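Local coordinates for protein alanine dehydrogenase/pyridine nucleotide transhydrogenase (Mycobacterium smegmatis str. MC2 155, PDB 3P2Y) that probably takes part in proton-pumping transhydrogenation between NADH and NADP, as the alpha-1 subunit of a nicotinamide nucleotide transhydrogenase, at residues A[40-45]-A[70-75]; A[56-61]-A[81-86]. All coordinates share one frame; numbering follows the deposited sequence.

Interaction 1 of 2, residues A[40-45]-A[70-75]; sequences LVPKVV and ADYERA
The phenol ring of Tyr-72 is sandwiched: Pro-42 covers one face, Val-57 of strand 54-57 lies over the opposite one, and Leu-40 and Val-45 meet its edge. Pro-42 CG stands almost over the middle of the ring, 3.8 Å from the ring centroid of Tyr-72 and 12° off the normal, a CH-pi contact, while the neighbouring CD rests above the CE1 and CZ side. In the plane of the ring, Val-45 CG2 reaches Tyr-72 CD1 at 3.9 Å. Further round the edge, Tyr-72 OH donates to Leu-40 O (2.7 Å); the hydroxyl lies in the carbonyl plane and the C=O...O angle is 146°. This bond sets how far the ring reaches, and packing on its two faces restrains its rotation. Its CG is anti to the carbonyl carbon (chi1 -73°), which sends the ring out from its own helix to the residues that lead into the other. Those residues include the N-cap, Val-41, whose carbonyl accepts from Val-44 N and Val-45 N.

Nearer the end of helix 69-74, Ala-75 CB presses against Pro-42 O at 3.3 Å and also meets Val-45 CG1 at 3.9 Å. The two methyls of Val-45 thus divide the work, CG1 going to Ala-75 and CG2 to the tyrosine. Asp-71 CB also touches Pro-42 CG, while its OD1 forms a salt bridge with Arg-74 NH2.

The contact therefore joins the start of helix 42-50 to the end of helix 69-74. Strand 54-57 packs against both, Val-55 touching Val-45, and helix 336-354 packs against Leu-40, Val-41 and Val-44.

Interaction 2 of 2, residues A[56-61]-A[81-86]; sequences VVESAA and DPWPAD
Glu-58 packs its CB and CG obliquely against the CG-CD edge of Pro-82, its CB 3.8 Å from Pro-82 CG. The extended chain, with CG anti to the backbone N (chi1 -174°), carries the carboxylate past the proline towards the indole of Trp-83. A water joins the two polar ends: it donates to Glu-58 OE2 at 2.7 Å and accepts from Trp-83 NE1 at 3.0 Å, lying in the plane of the indole. Glu-58 OE1 accepts from the backbone N of Arg-29, so both carboxylate oxygens are engaged and rotation is restrained. Pro-82 CG also sits 3.9 Å above one face of the Trp-83 indole, offset toward the rim, so it is wedged between Glu-58 CB and the indole face.

Strand 54-57 belongs to the N-terminal domain's parallel sheet, Rossmann-like with strand order 3-2-1-4-5-6, and Glu-58 begins the type II turn at the strand's C-terminal end. The other segment connects strand 78-79, outermost of the sheet within this chain, to strand 87-89 and contains a type I turn from Pro-82 to Ala-85. An Asx turn overlaps its start: Asp-81 OD1 accepts from Trp-83 N at 3.2 Å, met from above the carboxylate plane.

Val-56 adds van der Waals packing against the backbone: CG2 lies 3.7 Å from Asp-81 O, and CG1 approaches Pro-82 CA at 4.0 Å. At the far end of the connection, Asp-86, a calcium-binding residue of this protein though with no calcium bound at this chain's site in the model, forms a salt bridge with Lys-103 and accepts from Leu-24 N.

In the fold
Interactions 1 and 2 lie 13 Å apart, centre to centre, in the N-terminal domain, and their segments alternate along the chain: 40-45, 56-61, 70-75, 81-86. Helix 42-50 runs into strand 54-57, which forms a beta-alpha-beta crossover with helix 69-74 and strand 78-79 of the same parallel sheet. Interaction 1 pairs the two helices, whereas interaction 2 ties the end of strand 54-57 to the connection leading to strand 87-89. They meet directly where Tyr-72 CD1 packs on Val-57 CG2 at 3.7 Å. Strand 54-57 presents Val-57 to the helix layer and Val-56 to the 81-86 connection, so the two contacts close successive parts of the N-terminal domain around one strand.

Interaction 1 of 2, residues A[40-45]-A[70-75]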
ATOM      1  N   LEU A  40     -15.167 -17.644  11.197  1.00  8.40           N
ATOM      2  CA  LEU A  40     -14.152 -18.614  11.608  1.00  9.42           C
ATOM      3  C   LEU A  40     -13.272 -18.956  10.417  1.00  9.56           C
ATOM      4  O   LEU A  40     -13.772 -19.096   9.298  1.00 10.94           O
ATOM      5  CB  LEU A  40     -14.798 -19.911  12.134  1.00  9.01           C
ATOM      6  CG  LEU A  40     -15.726 -19.817  13.350  1.00  9.03           C
ATOM      7  CD1 LEU A  40     -16.194 -21.236  13.703  1.00 11.63           C
ATOM      8  CD2 LEU A  40     -15.001 -19.142  14.566  1.00  7.59           C
ATOM      9  N   VAL A  41     -11.960 -19.084  10.672  1.00  9.71           N
ATOM     10  CA  VAL A  41     -11.011 -19.531   9.661  1.00 10.13           C
ATOM     11  C   VAL A  41     -10.739 -21.013   9.883  1.00 10.16           C
ATOM     12  O   VAL A  41     -10.948 -21.521  10.994  1.00 10.65           O
ATOM     13  CB  VAL A  41      -9.648 -18.740   9.743  1.00 10.22           C
ATOM     14  CG1 VAL A  41      -9.887 -17.247   9.414  1.00  9.22           C
ATOM     15  CG2 VAL A  41      -8.984 -18.904  11.112  1.00 10.75           C
ATOM     16  N   PRO A  42     -10.238 -21.707   8.854  1.00 10.99           N
ATOM     17  CA  PRO A  42     -10.027 -23.153   8.981  1.00 11.89           C
ATOM     18  C   PRO A  42      -9.203 -23.589  10.202  1.00 12.39           C
ATOM     19  O   PRO A  42      -9.554 -24.579  10.843  1.00 12.63           O
ATOM     20  CB  PRO A  42      -9.326 -23.513   7.657  1.00 11.72           C
ATOM     21  CG  PRO A  42      -9.984 -22.529   6.664  1.00 12.41           C
ATOM     22  CD  PRO A  42      -9.907 -21.234   7.493  1.00 11.00           C
ATOM     23  N   LYS A  43      -8.144 -22.853  10.557  1.00 12.73           N
ATOM     24  CA  LYS A  43      -7.322 -23.235  11.733  1.00 14.05           C
ATOM     25  C   LYS A  43      -8.116 -23.261  13.032  1.00 13.59           C
ATOM     26  O   LYS A  43      -7.838 -24.087  13.911  1.00 13.26           O
ATOM     27  CB  LYS A  43      -6.111 -22.289  11.940  1.00 13.80           C
ATOM     28  CG  LYS A  43      -5.018 -22.407  10.900  1.00 20.93           C
ATOM     29  CD  LYS A  43      -3.989 -21.277  11.152  1.00 23.87           C
ATOM     30  CE  LYS A  43      -2.975 -21.190  10.013  1.00 31.62           C
ATOM     31  NZ  LYS A  43      -1.817 -20.366  10.440  1.00 31.80           N
ATOM     32  N   VAL A  44      -9.104 -22.369  13.150  1.00 12.05           N
ATOM     33  CA  VAL A  44      -9.925 -22.285  14.353  1.00 11.76           C
ATOM     34  C   VAL A  44     -11.003 -23.350  14.305  1.00 12.20           C
ATOM     35  O   VAL A  44     -11.287 -24.017  15.299  1.00 12.69           O
ATOM     36  CB  VAL A  44     -10.513 -20.832  14.534  1.00 10.84           C
ATOM     37  CG1 VAL A  44     -11.519 -20.759  15.697  1.00 10.35           C
ATOM     38  CG2 VAL A  44      -9.349 -19.828  14.782  1.00 12.32           C
ATOM     39  N   VAL A  45     -11.591 -23.530  13.131  1.00 11.99           N
ATOM     40  CA  VAL A  45     -12.523 -24.651  12.918  1.00 12.65           C
ATOM     41  C   VAL A  45     -11.890 -25.982  13.337  1.00 13.49           C
ATOM     42  O   VAL A  45     -12.539 -26.827  13.989  1.00 14.02           O
ATOM     43  CB  VAL A  45     -13.010 -24.685  11.447  1.00 12.53           C
ATOM     44  CG1 VAL A  45     -13.851 -25.960  11.177  1.00 12.38           C
ATOM     45  CG2 VAL A  45     -13.855 -23.438  11.135  1.00 12.89           C
ATOM     46  N   ALA A  70     -12.766 -26.932   0.540  1.00 13.76           N
ATOM     47  CA  ALA A  70     -11.911 -28.076   0.931  1.00 14.20           C
ATOM     48  C   ALA A  70     -11.072 -27.761   2.172  1.00 14.04           C
ATOM     49  O   ALA A  70     -10.847 -28.644   2.987  1.00 14.74           O
ATOM     50  CB  ALA A  70     -11.012 -28.543  -0.228  1.00 14.99           C
ATOM     51  N   ASP A  71     -10.634 -26.509   2.328  1.00 14.15           N
ATOM     52  CA  ASP A  71      -9.866 -26.126   3.529  1.00 14.05           C
ATOM     53  C   ASP A  71     -10.704 -26.349   4.778  1.00 13.50           C
ATOM     54  O   ASP A  71     -10.237 -26.908   5.783  1.00 14.65           O
ATOM     55  CB  ASP A  71      -9.429 -24.664   3.473  1.00 14.12           C
ATOM     56  CG  ASP A  71      -8.383 -24.409   2.435  1.00 17.10           C
ATOM     57  OD1 ASP A  71      -7.561 -25.329   2.151  1.00 20.76           O
ATOM     58  OD2 ASP A  71      -8.374 -23.281   1.898  1.00 17.91           O
ATOM     59  N   TYR A  72     -11.963 -25.926   4.708  1.00 12.78           N
ATOM     60  CA  TYR A  72     -12.899 -26.167   5.817  1.00 12.90           C
ATOM     61  C   TYR A  72     -13.207 -27.638   6.075  1.00 13.13           C
ATOM     62  O   TYR A  72     -13.238 -28.061   7.221  1.00 12.51           O
ATOM     63  CB  TYR A  72     -14.181 -25.341   5.655  1.00 11.02           C
ATOM     64  CG  TYR A  72     -13.935 -23.861   5.944  1.00 10.76           C
ATOM     65  CD1 TYR A  72     -13.822 -23.395   7.268  1.00  9.27           C
ATOM     66  CD2 TYR A  72     -13.843 -22.941   4.905  1.00 10.93           C
ATOM     67  CE1 TYR A  72     -13.615 -22.012   7.526  1.00  9.38           C
ATOM     68  CE2 TYR A  72     -13.624 -21.572   5.152  1.00 11.61           C
ATOM     69  CZ  TYR A  72     -13.527 -21.124   6.460  1.00 10.82           C
ATOM     70  OH  TYR A  72     -13.323 -19.779   6.686  1.00 10.13           O
ATOM     71  N   GLU A  73     -13.419 -28.418   5.022  1.00 14.30           N
ATOM     72  CA  GLU A  73     -13.671 -29.853   5.180  1.00 15.27           C
ATOM     73  C   GLU A  73     -12.448 -30.547   5.811  1.00 15.56           C
ATOM     74  O   GLU A  73     -12.615 -31.421   6.684  1.00 15.22           O
ATOM     75  CB  GLU A  73     -14.014 -30.497   3.839  1.00 15.34           C
ATOM     76  CG  GLU A  73     -15.393 -30.088   3.321  1.00 14.14           C
ATOM     77  CD  GLU A  73     -15.668 -30.592   1.921  1.00 17.28           C
ATOM     78  OE1 GLU A  73     -14.728 -30.668   1.096  1.00 18.38           O
ATOM     79  OE2 GLU A  73     -16.838 -30.865   1.638  1.00 14.88           O
ATOM     80  N   ARG A  74     -11.249 -30.143   5.389  1.00 16.48           N
ATOM     81  CA  ARG A  74     -10.001 -30.659   5.994  1.00 18.21           C
ATOM     82  C   ARG A  74      -9.883 -30.347   7.487  1.00 18.54           C
ATOM     83  O   ARG A  74      -9.232 -31.098   8.246  1.00 18.17           O
ATOM     84  CB  ARG A  74      -8.756 -30.152   5.251  1.00 19.30           C
ATOM     85  CG  ARG A  74      -8.409 -30.958   3.959  1.00 23.33           C
ATOM     86  CD  ARG A  74      -7.043 -30.549   3.348  1.00 26.75           C
ATOM     87  NE  ARG A  74      -7.103 -29.234   2.703  1.00 29.47           N
ATOM     88  CZ  ARG A  74      -7.501 -29.039   1.444  1.00 31.55           C
ATOM     89  NH1 ARG A  74      -7.865 -30.071   0.684  1.00 31.13           N
ATOM     90  NH2 ARG A  74      -7.544 -27.805   0.942  1.00 32.86           N
ATOM     91  N   ALA A  75     -10.523 -29.250   7.913  1.00 17.38           N
ATOM     92  CA  ALA A  75     -10.548 -28.836   9.323  1.00 17.47           C
ATOM     93  C   ALA A  75     -11.691 -29.489  10.091  1.00 17.28           C
ATOM     94  O   ALA A  75     -11.921 -29.183  11.271  1.00 18.19           O
ATOM     95  CB  ALA A  75     -10.660 -27.317   9.421  1.00 16.76           C
TER

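Interaction 2 of 2, residues A[56-61]-A[81-86]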
ATOM      1  N   VAL A  56     -20.648 -26.398  10.653  1.00 12.62           N
ATOM      2  CA  VAL A  56     -21.155 -26.311   9.278  1.00 12.28           C
ATOM      3  C   VAL A  56     -20.789 -24.945   8.718  1.00 11.27           C
ATOM      4  O   VAL A  56     -21.094 -23.911   9.328  1.00 11.14           O
ATOM      5  CB  VAL A  56     -22.671 -26.611   9.168  1.00 12.15           C
ATOM      6  CG1 VAL A  56     -23.499 -25.707  10.090  1.00 14.80           C
ATOM      7  CG2 VAL A  56     -23.132 -26.485   7.704  1.00 13.82           C
ATOM      8  N   VAL A  57     -20.139 -24.947   7.564  1.00 10.90           N
ATOM      9  CA  VAL A  57     -19.675 -23.701   6.925  1.00 10.63           C
ATOM     10  C   VAL A  57     -20.401 -23.562   5.603  1.00 10.16           C
ATOM     11  O   VAL A  57     -20.488 -24.519   4.834  1.00 10.86           O
ATOM     12  CB  VAL A  57     -18.160 -23.727   6.692  1.00 10.45           C
ATOM     13  CG1 VAL A  57     -17.664 -22.407   6.081  1.00  9.84           C
ATOM     14  CG2 VAL A  57     -17.438 -23.987   8.054  1.00 11.52           C
ATOM     15  N   GLU A  58     -20.953 -22.380   5.349  1.00 10.10           N
ATOM     16  CA  GLU A  58     -21.653 -22.164   4.071  1.00 10.32           C
ATOM     17  C   GLU A  58     -20.619 -22.239   2.950  1.00 10.34           C
ATOM     18  O   GLU A  58     -19.475 -21.794   3.110  1.00 10.04           O
ATOM     19  CB  GLU A  58     -22.314 -20.786   4.066  1.00 10.41           C
ATOM     20  CG  GLU A  58     -23.191 -20.537   2.824  1.00 12.22           C
ATOM     21  CD  GLU A  58     -24.059 -19.307   2.932  1.00 15.37           C
ATOM     22  OE1 GLU A  58     -23.875 -18.498   3.860  1.00 10.48           O
ATOM     23  OE2 GLU A  58     -24.973 -19.170   2.081  1.00 16.21           O
ATOM     24  N   SER A  59     -21.014 -22.824   1.820  1.00  9.46           N
ATOM     25  CA  SER A  59     -20.103 -22.829   0.670  1.00  9.95           C
ATOM     26  C   SER A  59     -19.617 -21.415   0.320  1.00  9.77           C
ATOM     27  O   SER A  59     -20.398 -20.446   0.307  1.00 10.33           O
ATOM     28  CB  SER A  59     -20.756 -23.504  -0.546  1.00  9.19           C
ATOM     29  OG  SER A  59     -19.788 -23.611  -1.614  1.00 11.34           O
ATOM     30  N   ALA A  60     -18.322 -21.324   0.012  1.00  9.97           N
ATOM     31  CA  ALA A  60     -17.622 -20.059  -0.332  1.00 10.01           C
ATOM     32  C   ALA A  60     -17.610 -19.006   0.790  1.00  9.53           C
ATOM     33  O   ALA A  60     -17.295 -17.826   0.545  1.00  9.71           O
ATOM     34  CB  ALA A  60     -18.155 -19.446  -1.664  1.00  9.95           C
ATOM     35  N   ALA A  61     -17.911 -19.407   2.022  1.00  9.26           N
ATOM     36  CA  ALA A  61     -17.833 -18.416   3.138  1.00  8.49           C
ATOM     37  C   ALA A  61     -16.423 -17.841   3.255  1.00  9.25           C
ATOM     38  O   ALA A  61     -16.267 -16.662   3.601  1.00  9.75           O
ATOM     39  CB  ALA A  61     -18.243 -19.026   4.473  1.00  8.22           C
ATOM     40  N   ASP A  81     -25.919 -25.573   4.998  1.00 14.42           N
ATOM     41  CA  ASP A  81     -26.685 -24.407   5.449  1.00 14.47           C
ATOM     42  C   ASP A  81     -26.289 -24.057   6.897  1.00 13.41           C
ATOM     43  O   ASP A  81     -26.473 -24.862   7.806  1.00 13.39           O
ATOM     44  CB  ASP A  81     -28.185 -24.738   5.321  1.00 15.07           C
ATOM     45  CG  ASP A  81     -29.095 -23.579   5.684  1.00 18.27           C
ATOM     46  OD1 ASP A  81     -28.629 -22.474   6.000  1.00 15.73           O
ATOM     47  OD2 ASP A  81     -30.324 -23.809   5.655  1.00 19.33           O
ATOM     48  N   PRO A  82     -25.742 -22.844   7.110  1.00 13.11           N
ATOM     49  CA  PRO A  82     -25.263 -22.511   8.429  1.00 13.12           C
ATOM     50  C   PRO A  82     -26.361 -21.965   9.340  1.00 13.33           C
ATOM     51  O   PRO A  82     -26.189 -21.999  10.564  1.00 13.73           O
ATOM     52  CB  PRO A  82     -24.217 -21.423   8.133  1.00 13.40           C
ATOM     53  CG  PRO A  82     -24.810 -20.662   6.991  1.00 13.49           C
ATOM     54  CD  PRO A  82     -25.458 -21.772   6.133  1.00 13.00           C
ATOM     55  N   TRP A  83     -27.478 -21.489   8.773  1.00 13.16           N
ATOM     56  CA  TRP A  83     -28.439 -20.683   9.542  1.00 13.55           C
ATOM     57  C   TRP A  83     -29.208 -21.409  10.638  1.00 14.56           C
ATOM     58  O   TRP A  83     -29.503 -20.788  11.671  1.00 15.74           O
ATOM     59  CB  TRP A  83     -29.407 -19.928   8.611  1.00 13.87           C
ATOM     60  CG  TRP A  83     -28.652 -19.009   7.699  1.00 13.31           C
ATOM     61  CD1 TRP A  83     -28.424 -19.184   6.356  1.00 15.31           C
ATOM     62  CD2 TRP A  83     -28.025 -17.791   8.059  1.00 13.89           C
ATOM     63  NE1 TRP A  83     -27.677 -18.144   5.866  1.00 16.82           N
ATOM     64  CE2 TRP A  83     -27.421 -17.270   6.882  1.00 15.22           C
ATOM     65  CE3 TRP A  83     -27.905 -17.079   9.262  1.00 15.27           C
ATOM     66  CZ2 TRP A  83     -26.702 -16.069   6.874  1.00 16.63           C
ATOM     67  CZ3 TRP A  83     -27.201 -15.871   9.255  1.00 15.05           C
ATOM     68  CH2 TRP A  83     -26.601 -15.388   8.070  1.00 15.11           C
ATOM     69  N   PRO A  84     -29.526 -22.704  10.441  1.00 14.83           N
ATOM     70  CA  PRO A  84     -30.307 -23.334  11.522  1.00 16.27           C
ATOM     71  C   PRO A  84     -29.485 -23.951  12.662  1.00 16.52           C
ATOM     72  O   PRO A  84     -30.028 -24.720  13.492  1.00 16.96           O
ATOM     73  CB  PRO A  84     -31.141 -24.384  10.790  1.00 17.48           C
ATOM     74  CG  PRO A  84     -30.368 -24.749   9.565  1.00 18.13           C
ATOM     75  CD  PRO A  84     -29.511 -23.519   9.207  1.00 14.51           C
ATOM     76  N   ALA A  85     -28.201 -23.602  12.731  1.00 14.77           N
ATOM     77  CA  ALA A  85     -27.298 -24.147  13.760  1.00 14.38           C
ATOM     78  C   ALA A  85     -27.720 -23.725  15.164  1.00 14.08           C
ATOM     79  O   ALA A  85     -28.442 -22.727  15.354  1.00 14.81           O
ATOM     80  CB  ALA A  85     -25.827 -23.674  13.491  1.00 13.33           C
ATOM     81  N   ASP A  86     -27.217 -24.455  16.159  1.00 12.85           N
ATOM     82  CA  ASP A  86     -27.420 -24.079  17.560  1.00 13.66           C
ATOM     83  C   ASP A  86     -26.728 -22.771  17.916  1.00 13.24           C
ATOM     84  O   ASP A  86     -27.212 -22.010  18.762  1.00 13.41           O
ATOM     85  CB  ASP A  86     -26.864 -25.172  18.459  1.00 13.36           C
ATOM     86  CG  ASP A  86     -27.523 -26.498  18.212  1.00 16.83           C
ATOM     87  OD1 ASP A  86     -28.760 -26.551  18.317  1.00 18.58           O
ATOM     88  OD2 ASP A  86     -26.806 -27.465  17.891  1.00 17.28           O
TER
HETATM   89  O   HOH W   1     -27.338 -18.249   2.848  1.00 21.28           O